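Local structure of soluble lytic transglycosylase B3 (Pseudomonas aeruginosa, 5ANZ) at residues A[396-399]-A[405-408]; A[367-372]-A[377-382]; A[267-272]-A[389-394]; A[95-100]-A[351-356]. The protein probably acts as a multidomain lytic transglycosylase that cleaves the glycan strands of peptidoglycan in the turnover of the bacterial cell wall. One frame throughout, in Å; residues are numbered along the deposited sequence.

Contact 1 of 4, residues A[396-399]-A[405-408]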
loop_
_atom_site.group_PDB
_atom_site.type_symbol
_atom_site.label_atom_id
_atom_site.label_comp_id
_atom_site.label_asym_id
_atom_site.label_seq_id
_atom_site.Cartn_x
_atom_site.Cartn_y
_atom_site.Cartn_z
ATOM N N ALA A 396 17.570 -20.800 1.456
ATOM C CA ALA A 396 18.320 -22.045 1.264
ATOM C C ALA A 396 19.757 -21.735 0.844
ATOM O O ALA A 396 20.710 -22.392 1.273
ATOM C CB ALA A 396 17.650 -22.930 0.227
ATOM N N CYS A 397 19.901 -20.711 0.004
ATOM C CA CYS A 397 21.215 -20.324 -0.475
ATOM C C CYS A 397 22.044 -19.705 0.647
ATOM O O CYS A 397 23.241 -19.992 0.781
ATOM C CB CYS A 397 21.082 -19.355 -1.647
ATOM S SG CYS A 397 22.635 -19.029 -2.489
ATOM N N GLN A 398 21.409 -18.864 1.459
ATOM C CA GLN A 398 22.101 -18.252 2.591
ATOM C C GLN A 398 22.624 -19.334 3.538
ATOM O O GLN A 398 23.770 -19.282 3.991
ATOM C CB GLN A 398 21.175 -17.275 3.321
ATOM C CG GLN A 398 20.860 -16.037 2.498
ATOM C CD GLN A 398 19.796 -15.159 3.134
ATOM O OE1 GLN A 398 18.760 -15.647 3.591
ATOM N NE2 GLN A 398 20.047 -13.852 3.161
ATOM N N GLN A 399 21.788 -20.330 3.813
ATOM C CA GLN A 399 22.186 -21.436 4.677
ATOM C C GLN A 399 23.348 -22.222 4.070
ATOM O O GLN A 399 24.239 -22.672 4.789
ATOM C CB GLN A 399 20.986 -22.350 4.948
ATOM C CG GLN A 399 19.969 -21.714 5.892
ATOM C CD GLN A 399 18.598 -22.367 5.837
ATOM O OE1 GLN A 399 18.140 -22.793 4.777
ATOM N NE2 GLN A 399 17.934 -22.439 6.985
ATOM N N ALA A 405 19.679 -16.819 7.621
ATOM C CA ALA A 405 18.690 -17.058 6.574
ATOM C C ALA A 405 17.494 -16.116 6.679
ATOM O O ALA A 405 16.385 -16.546 6.998
ATOM C CB ALA A 405 18.225 -18.514 6.628
ATOM N N ASP A 406 17.710 -14.830 6.406
ATOM C CA ASP A 406 16.635 -13.855 6.572
ATOM C C ASP A 406 15.805 -13.659 5.295
ATOM O O ASP A 406 14.794 -12.954 5.308
ATOM C CB ASP A 406 17.193 -12.505 7.056
ATOM C CG ASP A 406 18.235 -11.908 6.110
ATOM O OD1 ASP A 406 18.364 -12.376 4.955
ATOM O OD2 ASP A 406 18.922 -10.942 6.528
ATOM N N GLY A 407 16.227 -14.281 4.201
ATOM C CA GLY A 407 15.497 -14.162 2.950
ATOM C C GLY A 407 15.606 -12.797 2.305
ATOM O O GLY A 407 14.899 -12.500 1.345
ATOM N N TYR A 408 16.495 -11.964 2.830
ATOM C CA TYR A 408 16.691 -10.619 2.301
ATOM C C TYR A 408 17.938 -10.575 1.419
ATOM O O TYR A 408 19.058 -10.683 1.917
ATOM C CB TYR A 408 16.802 -9.612 3.451
ATOM C CG TYR A 408 16.916 -8.178 3.002
ATOM C CD1 TYR A 408 15.796 -7.475 2.576
ATOM C CD2 TYR A 408 18.141 -7.523 3.012
ATOM C CE1 TYR A 408 15.894 -6.162 2.165
ATOM C CE2 TYR A 408 18.250 -6.210 2.601
ATOM C CZ TYR A 408 17.123 -5.534 2.180
ATOM O OH TYR A 408 17.219 -4.228 1.769
HETATM O O HOH W 1 21.603 -11.704 1.423
#
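Gln398 lies opposite Ala405, their CA atoms 5.4 Å apart, where the chain has left helix 388-401 and doubles back beside it as the irregular loop 405-408. Gly407 sits at a positive phi of 71° and turns its N-H toward the helix. The long amide of Gln398 bridges the gap. With CG anti to the carbonyl carbon (chi1 -69°) and the chain extended beyond it, the amide is carried over the loop, where both of its ends are used. Gln398 OE1 accepts from Gly407 N at 2.9 Å, in the carbonyl plane and on a lone pair. Gln398 NE2 gives a hydrogen to Asp406 OD1, also at 2.9 Å; the carboxylate oxygen lies close to the amide plane but is itself met on its syn side, 32° out of its own plane. Tyr408 N reaches the same Asp406 OD1 at 2.9 Å from the opposite face, which closes an Asx turn. A water joins Gln398 NE2 to Tyr408 O, accepting from the amide and donating to the carbonyl. Beside this polar knot, Gln399 CG rests on the methyl of Ala405 at 3.7 Å. Beyond the segments, Asp406 OD2 takes the N-H of His309, and Tyr408 OH is bonded to Asp357 OD1. Within the putative peptidoglycan-binding domain, the helix holds the following loop chiefly through the Gln398 amide, with Arg395 also bonding Ala405 O. Two donors on Asp406 OD1 and a third on OD2 would be expected to stabilise the carboxylate as an anion, while the paired bonds of Gln398 fix which way round its amide sits.

Contact 2 of 4, residues A[367-372]-A[377-382]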
loop_
_atom_site.group_PDB
_atom_site.type_symbol
_atom_site.label_atom_id
_atom_site.label_comp_id
_atom_site.label_asym_id
_atom_site.label_seq_id
_atom_site.Cartn_x
_atom_site.Cartn_y
_atom_site.Cartn_z
ATOM N N GLU A 367 18.593 -11.379 -12.271
ATOM C CA GLU A 367 19.847 -12.115 -12.269
ATOM C C GLU A 367 19.915 -13.012 -11.038
ATOM O O GLU A 367 20.357 -14.160 -11.130
ATOM C CB GLU A 367 21.050 -11.172 -12.299
ATOM C CG GLU A 367 22.368 -11.882 -12.587
ATOM C CD GLU A 367 23.571 -10.961 -12.498
ATOM O OE1 GLU A 367 23.388 -9.740 -12.295
ATOM O OE2 GLU A 367 24.707 -11.466 -12.627
ATOM N N LEU A 368 19.481 -12.482 -9.894
ATOM C CA LEU A 368 19.498 -13.244 -8.646
ATOM C C LEU A 368 18.675 -14.509 -8.772
ATOM O O LEU A 368 19.100 -15.588 -8.337
ATOM C CB LEU A 368 18.967 -12.400 -7.484
ATOM C CG LEU A 368 18.732 -13.199 -6.193
ATOM C CD1 LEU A 368 20.046 -13.738 -5.673
ATOM C CD2 LEU A 368 18.035 -12.346 -5.145
ATOM N N GLN A 369 17.487 -14.376 -9.351
ATOM C CA GLN A 369 16.596 -15.523 -9.499
ATOM C C GLN A 369 17.206 -16.565 -10.425
ATOM O O GLN A 369 17.094 -17.772 -10.170
ATOM C CB GLN A 369 15.228 -15.079 -10.015
ATOM C CG GLN A 369 14.357 -14.428 -8.933
ATOM C CD GLN A 369 13.119 -13.755 -9.488
ATOM O OE1 GLN A 369 13.124 -13.250 -10.608
ATOM N NE2 GLN A 369 12.046 -13.744 -8.701
ATOM N N ARG A 370 17.864 -16.106 -11.491
ATOM C CA ARG A 370 18.496 -17.029 -12.434
ATOM C C ARG A 370 19.701 -17.732 -11.797
ATOM O O ARG A 370 19.944 -18.923 -12.044
ATOM C CB ARG A 370 18.906 -16.291 -13.713
ATOM C CG ARG A 370 17.731 -15.842 -14.569
ATOM C CD ARG A 370 18.209 -15.169 -15.849
ATOM N NE ARG A 370 17.107 -14.788 -16.727
ATOM C CZ ARG A 370 17.147 -13.764 -17.571
ATOM N NH1 ARG A 370 18.239 -13.014 -17.655
ATOM N NH2 ARG A 370 16.101 -13.488 -18.338
ATOM N N GLN A 371 20.442 -17.008 -10.964
ATOM C CA GLN A 371 21.618 -17.579 -10.306
ATOM C C GLN A 371 21.214 -18.589 -9.240
ATOM O O GLN A 371 21.877 -19.617 -9.064
ATOM C CB GLN A 371 22.482 -16.476 -9.684
ATOM C CG GLN A 371 23.378 -15.755 -10.682
ATOM C CD GLN A 371 24.583 -16.584 -11.060
ATOM O OE1 GLN A 371 25.655 -16.446 -10.470
ATOM N NE2 GLN A 371 24.410 -17.468 -12.037
ATOM N N LEU A 372 20.123 -18.299 -8.536
ATOM C CA LEU A 372 19.606 -19.223 -7.529
ATOM C C LEU A 372 19.196 -20.534 -8.189
ATOM O O LEU A 372 19.562 -21.623 -7.722
ATOM C CB LEU A 372 18.414 -18.606 -6.783
ATOM C CG LEU A 372 18.720 -17.469 -5.810
ATOM C CD1 LEU A 372 17.458 -16.689 -5.486
ATOM C CD2 LEU A 372 19.366 -18.019 -4.536
ATOM N N HIS A 377 18.601 -23.871 -6.198
ATOM C CA HIS A 377 17.640 -23.302 -5.259
ATOM C C HIS A 377 16.549 -22.616 -6.058
ATOM O O HIS A 377 16.652 -21.433 -6.367
ATOM C CB HIS A 377 18.315 -22.327 -4.292
ATOM C CG HIS A 377 19.429 -22.946 -3.509
ATOM N ND1 HIS A 377 19.219 -23.971 -2.607
ATOM C CD2 HIS A 377 20.760 -22.717 -3.513
ATOM C CE1 HIS A 377 20.372 -24.328 -2.078
ATOM N NE2 HIS A 377 21.327 -23.586 -2.610
ATOM N N ASP A 378 15.515 -23.372 -6.406
ATOM C CA ASP A 378 14.488 -22.884 -7.314
ATOM C C ASP A 378 13.666 -21.765 -6.688
ATOM O O ASP A 378 13.048 -21.961 -5.645
ATOM C CB ASP A 378 13.573 -24.030 -7.742
ATOM C CG ASP A 378 12.335 -23.547 -8.467
ATOM O OD1 ASP A 378 12.425 -22.555 -9.222
ATOM O OD2 ASP A 378 11.266 -24.163 -8.277
ATOM N N PRO A 379 13.662 -20.581 -7.324
ATOM C CA PRO A 379 12.902 -19.437 -6.811
ATOM C C PRO A 379 11.508 -19.325 -7.419
ATOM O O PRO A 379 10.812 -18.341 -7.173
ATOM C CB PRO A 379 13.760 -18.246 -7.234
ATOM C CG PRO A 379 14.313 -18.682 -8.552
ATOM C CD PRO A 379 14.547 -20.186 -8.435
ATOM N N GLY A 380 11.112 -20.321 -8.203
ATOM C CA GLY A 380 9.872 -20.245 -8.951
ATOM C C GLY A 380 10.129 -19.572 -10.285
ATOM O O GLY A 380 11.161 -19.805 -10.912
ATOM N N ALA A 381 9.206 -18.723 -10.719
ATOM C CA ALA A 381 9.355 -18.044 -12.003
ATOM C C ALA A 381 10.366 -16.902 -11.920
ATOM O O ALA A 381 10.523 -16.269 -10.879
ATOM C CB ALA A 381 8.009 -17.528 -12.488
ATOM N N VAL A 382 11.051 -16.650 -13.032
ATOM C CA VAL A 382 12.006 -15.551 -13.122
ATOM C C VAL A 382 11.311 -14.269 -13.570
ATOM O O VAL A 382 11.303 -13.945 -14.753
ATOM C CB VAL A 382 13.152 -15.879 -14.106
ATOM C CG1 VAL A 382 14.092 -14.692 -14.240
ATOM C CG2 VAL A 382 13.911 -17.116 -13.644
#
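Leu372 O accepts the N-H of His377 at 2.9 Å, the donor standing 37° above the carbonyl plane, and this bond ties the end of helix 362-374 to the loop that follows. Further along the loop Pro379 lays its ring against the helix, with CG 3.3 Å from Gln369 O and 4.0 Å from Gln369 CB; its CB comes near Leu372 CD1. Asp378 OD1 receives Gly380 N at 2.8 Å in an Asx turn with Pro379 at its centre. Gln369, extended beyond CG, runs under the bend and brings its OE1 to 3.6 Å from Val382 CA. That amide finds its bonds just beyond: OE1 takes Gly384 N, while NE2 gives to Thr390 OG1 and Asp383 OD1. At the exposed side, Arg370 crosses Val382 at about a right angle, its CG 3.8 Å from Val382 CG1. The imidazole of His377 is bonded through NE2 to Glu400 on helix 388-401. In this putative peptidoglycan-binding domain the loop between two helices is therefore held by a backbone bond at one end and by a glutamine amide at the other; the buried Gln369 amide has partners on both of its ends, which should fix its orientation.

Contact 3 of 4, residues A[267-272]-A[389-394]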
loop_
_atom_site.group_PDB
_atom_site.type_symbol
_atom_site.label_atom_id
_atom_site.label_comp_id
_atom_site.label_asym_id
_atom_site.label_seq_id
_atom_site.Cartn_x
_atom_site.Cartn_y
_atom_site.Cartn_z
ATOM N N LEU A 267 11.620 -17.366 10.285
ATOM C CA LEU A 267 10.290 -17.053 10.822
ATOM C C LEU A 267 9.723 -15.712 10.352
ATOM O O LEU A 267 8.569 -15.387 10.636
ATOM C CB LEU A 267 10.325 -17.065 12.355
ATOM C CG LEU A 267 10.275 -18.407 13.100
ATOM C CD1 LEU A 267 9.603 -19.490 12.264
ATOM C CD2 LEU A 267 11.642 -18.849 13.576
ATOM N N ALA A 268 10.529 -14.936 9.638
ATOM C CA ALA A 268 10.115 -13.609 9.198
ATOM C C ALA A 268 9.306 -13.670 7.905
ATOM O O ALA A 268 9.829 -13.426 6.820
ATOM C CB ALA A 268 11.335 -12.716 9.027
ATOM N N GLU A 269 8.028 -14.009 8.035
ATOM C CA GLU A 269 7.114 -14.153 6.910
ATOM C C GLU A 269 5.718 -13.796 7.373
ATOM O O GLU A 269 5.284 -14.264 8.425
ATOM C CB GLU A 269 7.115 -15.593 6.361
ATOM C CG GLU A 269 8.309 -15.968 5.513
ATOM C CD GLU A 269 8.270 -15.346 4.127
ATOM O OE1 GLU A 269 7.162 -15.079 3.609
ATOM O OE2 GLU A 269 9.356 -15.127 3.555
ATOM N N LEU A 270 4.999 -12.989 6.597
ATOM C CA LEU A 270 3.678 -12.546 7.030
ATOM C C LEU A 270 2.694 -13.706 7.152
ATOM O O LEU A 270 1.706 -13.610 7.886
ATOM C CB LEU A 270 3.118 -11.481 6.074
ATOM C CG LEU A 270 3.649 -10.053 6.269
ATOM C CD1 LEU A 270 3.699 -9.702 7.748
ATOM C CD2 LEU A 270 5.018 -9.869 5.631
ATOM N N THR A 271 2.969 -14.803 6.448
ATOM C CA THR A 271 2.142 -16.005 6.517
ATOM C C THR A 271 2.416 -16.829 7.769
ATOM O O THR A 271 1.689 -17.781 8.071
ATOM C CB THR A 271 2.371 -16.915 5.305
ATOM O OG1 THR A 271 3.769 -17.221 5.212
ATOM C CG2 THR A 271 1.908 -16.232 4.032
ATOM N N ILE A 272 3.491 -16.490 8.474
ATOM C CA ILE A 272 3.796 -17.138 9.744
ATOM C C ILE A 272 3.286 -16.228 10.856
ATOM O O ILE A 272 3.743 -15.092 11.003
ATOM C CB ILE A 272 5.303 -17.415 9.922
ATOM C CG1 ILE A 272 5.807 -18.380 8.843
ATOM C CG2 ILE A 272 5.586 -17.983 11.314
ATOM C CD1 ILE A 272 7.260 -18.783 9.005
ATOM N N ASN A 389 8.280 -17.411 -2.830
ATOM C CA ASN A 389 9.064 -18.475 -3.449
ATOM C C ASN A 389 10.534 -18.099 -3.553
ATOM O O ASN A 389 11.418 -18.912 -3.293
ATOM C CB ASN A 389 8.519 -18.809 -4.838
ATOM C CG ASN A 389 7.101 -19.333 -4.796
ATOM O OD1 ASN A 389 6.686 -19.964 -3.823
ATOM N ND2 ASN A 389 6.345 -19.076 -5.858
ATOM N N THR A 390 10.796 -16.862 -3.947
ATOM C CA THR A 390 12.172 -16.415 -4.070
ATOM C C THR A 390 12.835 -16.317 -2.697
ATOM O O THR A 390 14.003 -16.653 -2.546
ATOM C CB THR A 390 12.258 -15.063 -4.793
ATOM O OG1 THR A 390 11.704 -15.201 -6.108
ATOM C CG2 THR A 390 13.698 -14.626 -4.909
ATOM N N ARG A 391 12.088 -15.879 -1.691
ATOM C CA ARG A 391 12.652 -15.768 -0.354
ATOM C C ARG A 391 13.041 -17.151 0.163
ATOM O O ARG A 391 14.056 -17.316 0.841
ATOM C CB ARG A 391 11.664 -15.079 0.602
ATOM C CG ARG A 391 11.529 -13.584 0.333
ATOM C CD ARG A 391 10.810 -12.860 1.460
ATOM N NE ARG A 391 9.438 -13.332 1.616
ATOM C CZ ARG A 391 8.394 -12.821 0.972
ATOM N NH1 ARG A 391 8.559 -11.811 0.124
ATOM N NH2 ARG A 391 7.182 -13.318 1.179
ATOM N N LYS A 392 12.237 -18.144 -0.185
ATOM C CA LYS A 392 12.522 -19.523 0.181
ATOM C C LYS A 392 13.866 -19.956 -0.405
ATOM O O LYS A 392 14.713 -20.545 0.279
ATOM C CB LYS A 392 11.396 -20.434 -0.311
ATOM C CG LYS A 392 11.307 -21.768 0.388
ATOM C CD LYS A 392 10.064 -22.524 -0.061
ATOM C CE LYS A 392 9.930 -23.844 0.677
ATOM N NZ LYS A 392 9.792 -23.642 2.149
ATOM N N ALA A 393 14.055 -19.646 -1.683
ATOM C CA ALA A 393 15.275 -19.991 -2.392
ATOM C C ALA A 393 16.450 -19.228 -1.821
ATOM O O ALA A 393 17.544 -19.763 -1.672
ATOM C CB ALA A 393 15.123 -19.692 -3.866
ATOM N N ILE A 394 16.221 -17.955 -1.518
ATOM C CA ILE A 394 17.263 -17.138 -0.931
ATOM C C ILE A 394 17.712 -17.733 0.402
ATOM O O ILE A 394 18.909 -17.871 0.642
ATOM C CB ILE A 394 16.789 -15.685 -0.746
ATOM C CG1 ILE A 394 16.608 -15.035 -2.113
ATOM C CG2 ILE A 394 17.784 -14.891 0.087
ATOM C CD1 ILE A 394 15.906 -13.702 -2.049
#
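Glu269 folds at chi2 (-74°) and Arg391 at chi3 (-63°), and these two bends swing a carboxylate and a guanidinium into line from opposite directions. They meet side-on: Arg391 NE gives to Glu269 OE2 at 2.6 Å with an N-H...O angle of 163°, and Arg391 NH2 gives to Glu269 OE1 at 3.0 Å. Each nitrogen has its own oxygen. OE1 is approached on its syn lone pair, OE2 on the syn side but somewhat out of the carboxylate plane, and both oxygens lie close to the guanidinium plane. The two flat groups are nearly coplanar, which is the geometry of a bidentate salt bridge. It spans a backbone gap of 9.3 Å between the CA atoms of Glu269 and Arg391, and joins two parts of the fold: a loop of the transglycosylase domain, between strands 254-258 and 274-275, and helix 388-401 of the putative peptidoglycan-binding domain. Arg395, one helical turn beyond Arg391, adds a second cation through NH1 to Glu269 OE2, and with two arginines gathered around it the carboxylate would be expected to stay ionised. On the loop side Glu269 ends an inverse gamma turn centred on Ala268 and opens a type I beta turn, closed by Ile272 N bonding to Glu269 O at 2.9 Å. The same Arg395 bonds Ala268 O through NH2.

Contact 4 of 4, residues A[95-100]-A[351-356]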
loop_
_atom_site.group_PDB
_atom_site.type_symbol
_atom_site.label_atom_id
_atom_site.label_comp_id
_atom_site.label_asym_id
_atom_site.label_seq_id
_atom_site.Cartn_x
_atom_site.Cartn_y
_atom_site.Cartn_z
ATOM N N PRO A 95 16.247 2.314 -0.870
ATOM C CA PRO A 95 16.194 1.423 0.295
ATOM C C PRO A 95 15.040 1.820 1.214
ATOM O O PRO A 95 14.579 2.974 1.152
ATOM C CB PRO A 95 17.557 1.629 0.966
ATOM C CG PRO A 95 18.022 2.966 0.488
ATOM C CD PRO A 95 17.477 3.120 -0.904
ATOM N N VAL A 96 14.565 0.883 2.032
ATOM C CA VAL A 96 13.392 1.133 2.855
ATOM C C VAL A 96 13.607 2.326 3.773
ATOM O O VAL A 96 12.697 3.122 3.974
ATOM C CB VAL A 96 13.004 -0.093 3.708
ATOM C CG1 VAL A 96 11.870 0.267 4.669
ATOM C CG2 VAL A 96 12.596 -1.249 2.816
ATOM N N TRP A 97 14.815 2.461 4.317
ATOM C CA TRP A 97 15.049 3.520 5.295
ATOM C C TRP A 97 14.861 4.894 4.643
ATOM O O TRP A 97 14.432 5.840 5.306
ATOM C CB TRP A 97 16.441 3.392 5.931
ATOM C CG TRP A 97 17.584 3.864 5.092
ATOM C CD1 TRP A 97 18.431 3.094 4.352
ATOM C CD2 TRP A 97 18.025 5.217 4.930
ATOM N NE1 TRP A 97 19.367 3.884 3.729
ATOM C CE2 TRP A 97 19.139 5.192 4.068
ATOM C CE3 TRP A 97 17.583 6.447 5.427
ATOM C CZ2 TRP A 97 19.812 6.345 3.690
ATOM C CZ3 TRP A 97 18.255 7.595 5.049
ATOM C CH2 TRP A 97 19.359 7.535 4.190
ATOM N N LYS A 98 15.156 5.001 3.346
ATOM C CA LYS A 98 14.979 6.277 2.644
ATOM C C LYS A 98 13.509 6.506 2.330
ATOM O O LYS A 98 13.008 7.628 2.444
ATOM C CB LYS A 98 15.822 6.341 1.365
ATOM C CG LYS A 98 17.217 6.929 1.607
ATOM C CD LYS A 98 18.099 6.901 0.364
ATOM C CE LYS A 98 19.464 7.537 0.643
ATOM N NZ LYS A 98 20.418 7.399 -0.500
ATOM N N TYR A 99 12.811 5.441 1.950
ATOM C CA TYR A 99 11.367 5.537 1.785
ATOM C C TYR A 99 10.698 6.039 3.059
ATOM O O TYR A 99 9.882 6.965 3.030
ATOM C CB TYR A 99 10.787 4.187 1.398
ATOM C CG TYR A 99 9.279 4.176 1.328
ATOM C CD1 TYR A 99 8.611 4.723 0.241
ATOM C CD2 TYR A 99 8.516 3.608 2.346
ATOM C CE1 TYR A 99 7.231 4.707 0.168
ATOM C CE2 TYR A 99 7.133 3.584 2.278
ATOM C CZ TYR A 99 6.498 4.132 1.188
ATOM O OH TYR A 99 5.122 4.122 1.116
ATOM N N LEU A 100 11.062 5.428 4.183
ATOM C CA LEU A 100 10.486 5.795 5.465
ATOM C C LEU A 100 10.875 7.211 5.864
ATOM O O LEU A 100 10.076 7.926 6.470
ATOM C CB LEU A 100 10.924 4.814 6.560
ATOM C CG LEU A 100 10.268 3.439 6.476
ATOM C CD1 LEU A 100 10.904 2.476 7.477
ATOM C CD2 LEU A 100 8.771 3.581 6.725
ATOM N N GLY A 351 16.566 0.390 16.455
ATOM C CA GLY A 351 17.606 -0.371 15.794
ATOM C C GLY A 351 18.129 0.381 14.583
ATOM O O GLY A 351 17.362 0.952 13.817
ATOM N N ALA A 352 19.441 0.373 14.402
ATOM C CA ALA A 352 20.041 1.108 13.295
ATOM C C ALA A 352 19.802 0.418 11.959
ATOM O O ALA A 352 19.694 -0.804 11.891
ATOM C CB ALA A 352 21.547 1.302 13.535
ATOM N N TRP A 353 19.699 1.213 10.901
ATOM C CA TRP A 353 19.618 0.673 9.552
ATOM C C TRP A 353 21.014 0.325 9.037
ATOM O O TRP A 353 21.975 1.052 9.299
ATOM C CB TRP A 353 18.955 1.667 8.600
ATOM C CG TRP A 353 17.519 1.927 8.910
ATOM C CD1 TRP A 353 17.005 2.997 9.583
ATOM C CD2 TRP A 353 16.410 1.097 8.565
ATOM N NE1 TRP A 353 15.640 2.886 9.671
ATOM C CE2 TRP A 353 15.247 1.729 9.053
ATOM C CE3 TRP A 353 16.284 -0.117 7.880
ATOM C CZ2 TRP A 353 13.973 1.180 8.889
ATOM C CZ3 TRP A 353 15.020 -0.662 7.718
ATOM C CH2 TRP A 353 13.881 -0.011 8.220
ATOM N N PRO A 354 21.127 -0.782 8.295
ATOM C CA PRO A 354 22.424 -1.147 7.716
ATOM C C PRO A 354 22.939 -0.070 6.758
ATOM O O PRO A 354 22.191 0.388 5.897
ATOM C CB PRO A 354 22.122 -2.446 6.964
ATOM C CG PRO A 354 20.877 -2.981 7.599
ATOM C CD PRO A 354 20.083 -1.771 7.976
ATOM N N LEU A 355 24.199 0.326 6.911
ATOM C CA LEU A 355 24.792 1.339 6.040
ATOM C C LEU A 355 24.859 0.863 4.599
ATOM O O LEU A 355 24.686 1.649 3.668
ATOM C CB LEU A 355 26.194 1.712 6.517
ATOM C CG LEU A 355 26.300 2.290 7.926
ATOM C CD1 LEU A 355 27.604 3.060 8.074
ATOM C CD2 LEU A 355 25.101 3.171 8.240
ATOM N N GLU A 356 25.098 -0.433 4.431
ATOM C CA GLU A 356 25.327 -1.029 3.118
ATOM C C GLU A 356 24.048 -1.401 2.387
ATOM O O GLU A 356 24.070 -2.216 1.465
ATOM C CB GLU A 356 26.184 -2.281 3.257
ATOM C CG GLU A 356 27.546 -2.051 3.855
ATOM C CD GLU A 356 28.265 -3.358 4.120
ATOM O OE1 GLU A 356 27.844 -4.081 5.050
ATOM O OE2 GLU A 356 29.233 -3.664 3.395
#
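Trp97 CB sits over one face of the Trp353 indole, 3.5 Å from the centroid of its five-membered ring and 11° off the ring normal, a CH-pi contact made by the methylene of one tryptophan on the ring of the other. The indole of Trp97 itself leads away: the centroids of the two five-membered rings are 5.6 Å apart, the planes 38° apart, an oblique pair. Two aliphatic side chains attend to the benzene part of Trp353. Leu100 CD1 approaches Trp353 CZ2 at 3.6 Å, and Val96 CG1 comes to 4.1 Å from Trp353 CH2; each crosses the indole at about a right angle. One turn of helix thus supplies all three partners. What aims Trp97 is its first torsion: chi1 of 77° puts CG between the backbone N and the carbonyl carbon, so that CB is left facing Trp353 while the ring projects outward, away from the helix axis, with Lys98 CG over one of its faces. Trp353 in turn has CG anti to its carbonyl carbon, which points its indole from the loop toward the helix. The helix starts just after Pro95 at the N-cap position, and Leu100 N bonds to Val96 O at 2.8 Å. Further out, Trp353 also touches Pro306, Ala307 and Pro312, while Tyr99 and Leu100 lean on helix 330-343. The arrangement is an aromatic residue of an extended linker seated on the first turn of a helix, here fastening the segment ahead of helix 362-374 to helix 96-103 of the transglycosylase domain.

Contacts 1, 2 and 3 gather around helix 388-401, while contact 4 stands apart, on the segment ahead of helix 362-374. Contact 2 touches contact 1 through Ala396 CB, which lies 3.4 Å from His377 ND1, and meets contact 3 where His377 O packs against Ala393 CB at 3.4 Å. Contacts 1 and 3 have centres about 9 Å apart and share helix 388-401, Gly407 packing on Arg391 and Ile394. Contact 4 lies about 20 Å from contact 3, centre to centre; both involve the transglycosylase domain, contact 3 bridging it to the putative peptidoglycan-binding domain. All four lie away from the calcium and N-acetylglucosamine sites.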